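PDB 2XI9: ancillary protein 1 from Streptococcus pyogenes, which acts as a pilus-presented adhesin carrying an internal thioester bond that is required for efficient host cell interaction. Local coordinates for residues K102-T105 with K110-E113. Residues are numbered along the deposited sequence; the frame is centred on the assembly and turned at random.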
loop_
_atom_site.group_PDB
_atom_site.type_symbol
_atom_site.label_atom_id
_atom_site.label_comp_id
_atom_site.label_asym_id
_atom_site.label_seq_id
_atom_site.Cartn_x
_atom_site.Cartn_y
_atom_site.Cartn_z
ATOM N N LYS A 102 -4.961 -11.577 -19.634
ATOM C CA LYS A 102 -4.318 -10.379 -19.100
ATOM C C LYS A 102 -5.145 -9.144 -19.449
ATOM O O LYS A 102 -5.842 -9.101 -20.469
ATOM C CB LYS A 102 -2.895 -10.210 -19.651
ATOM C CG LYS A 102 -1.973 -11.442 -19.526
ATOM C CD LYS A 102 -1.172 -11.460 -18.203
ATOM C CE LYS A 102 0.002 -10.457 -18.179
ATOM N NZ LYS A 102 -0.242 -9.270 -17.291
ATOM N N VAL A 103 -5.066 -8.142 -18.583
ATOM C CA VAL A 103 -5.765 -6.887 -18.781
ATOM C C VAL A 103 -4.728 -5.772 -18.849
ATOM O O VAL A 103 -3.747 -5.748 -18.084
ATOM C CB VAL A 103 -6.792 -6.614 -17.658
ATOM C CG1 VAL A 103 -7.429 -5.239 -17.820
ATOM C CG2 VAL A 103 -7.884 -7.696 -17.636
ATOM N N TYR A 104 -4.958 -4.852 -19.770
ATOM C CA TYR A 104 -4.057 -3.745 -20.020
ATOM C C TYR A 104 -4.853 -2.461 -20.070
ATOM O O TYR A 104 -5.868 -2.395 -20.741
ATOM C CB TYR A 104 -3.329 -3.916 -21.361
ATOM C CG TYR A 104 -2.562 -5.212 -21.508
ATOM C CD1 TYR A 104 -1.292 -5.350 -20.977
ATOM C CD2 TYR A 104 -3.110 -6.297 -22.190
ATOM C CE1 TYR A 104 -0.579 -6.540 -21.107
ATOM C CE2 TYR A 104 -2.409 -7.496 -22.329
ATOM C CZ TYR A 104 -1.144 -7.614 -21.789
ATOM O OH TYR A 104 -0.434 -8.794 -21.927
ATOM N N THR A 105 -4.377 -1.445 -19.368
ATOM C CA THR A 105 -4.963 -0.132 -19.423
ATOM C C THR A 105 -4.221 0.661 -20.512
ATOM O O THR A 105 -3.006 0.492 -20.715
ATOM C CB THR A 105 -4.963 0.513 -18.009
ATOM O OG1 THR A 105 -3.664 0.436 -17.427
ATOM C CG2 THR A 105 -5.928 -0.264 -17.075
ATOM N N LYS A 110 0.016 4.558 -24.921
ATOM C CA LYS A 110 0.715 3.672 -24.010
ATOM C C LYS A 110 -0.230 2.563 -23.598
ATOM O O LYS A 110 -1.362 2.833 -23.188
ATOM C CB LYS A 110 1.144 4.411 -22.745
ATOM C CG LYS A 110 1.870 5.720 -22.955
ATOM C CD LYS A 110 3.387 5.540 -23.001
ATOM C CE LYS A 110 3.971 5.387 -21.611
ATOM N NZ LYS A 110 5.457 5.329 -21.654
ATOM N N GLN A 111 0.245 1.325 -23.664
ATOM C CA GLN A 111 -0.483 0.176 -23.148
ATOM C C GLN A 111 0.337 -0.483 -22.026
ATOM O O GLN A 111 1.453 -0.960 -22.250
ATOM C CB GLN A 111 -0.768 -0.833 -24.262
ATOM C CG GLN A 111 -1.580 -2.043 -23.791
ATOM C CD GLN A 111 -1.901 -3.009 -24.915
ATOM O OE1 GLN A 111 -2.731 -2.710 -25.776
ATOM N NE2 GLN A 111 -1.239 -4.181 -24.915
ATOM N N ILE A 112 -0.225 -0.514 -20.826
ATOM C CA ILE A 112 0.468 -1.078 -19.672
ATOM C C ILE A 112 -0.366 -2.162 -19.019
ATOM O O ILE A 112 -1.599 -2.104 -19.043
ATOM C CB ILE A 112 0.876 0.027 -18.646
ATOM C CG1 ILE A 112 -0.277 0.420 -17.716
ATOM C CG2 ILE A 112 1.410 1.271 -19.378
ATOM C CD1 ILE A 112 0.200 1.058 -16.432
ATOM N N GLU A 113 0.305 -3.155 -18.445
ATOM C CA GLU A 113 -0.364 -4.156 -17.638
ATOM C C GLU A 113 -1.170 -3.461 -16.553
ATOM O O GLU A 113 -0.695 -2.500 -15.936
ATOM C CB GLU A 113 0.635 -5.128 -17.007
ATOM C CG GLU A 113 -0.045 -6.113 -16.066
ATOM C CD GLU A 113 0.829 -7.263 -15.607
ATOM O OE1 GLU A 113 0.426 -7.903 -14.600
ATOM O OE2 GLU A 113 1.897 -7.525 -16.227
#
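Thr-105 and Ile-112 form a hydrogen-bonded pair of an antiparallel hairpin, Thr-105 N to Ile-112 O at 2.9 Å and Ile-112 N to Thr-105 O at 3.0 Å. Ile-112 O also lies 3.1 Å from Tyr-104 CA in a CA-H...O contact. At the next, non-hydrogen-bonded pair, Tyr-104 with Glu-113, the two side chains part. On the tyrosine side, Gln-111 reaches across: its CG sits 3.5 Å from Tyr-104 CB, and NE2 lies 3.8 Å above the ring plane, toward the edge of the ring rather than its centre. With CG anti to the backbone N (chi1 -178°) and the chain extended beyond it, the amide arrives there with its plane tilted 26° from the ring, and OE1 makes a weak hydrogen bond to Lys-97 on strand 94-99, beyond strand 102-107. On the other face Thr-105 OG1 touches Ile-112 CG1 at 3.4 Å. The Lys-102 chain folds at chi2, chi3 and chi4, and its amine swings to the Glu-113 carboxylate; the salt bridge from NZ to OE2 is doubtful, because NZ is modelled too close to its neighbour. Through OE1, Glu-113 also forms a salt bridge with Arg-195 from the thioester region, which probably helps to keep the carboxylate ionised. Strand 110-113 is the exposed outer strand of its six-stranded sheet, whereas Val-103 turns inward onto Phe-96 and Ile-325. Two backbone bonds thus join Thr-105 and Ile-112, the side chains around them pack mainly by van der Waals contact, and the firm charge link, Glu-113 with Arg-195, ties this edge to the adjoining thioester domain.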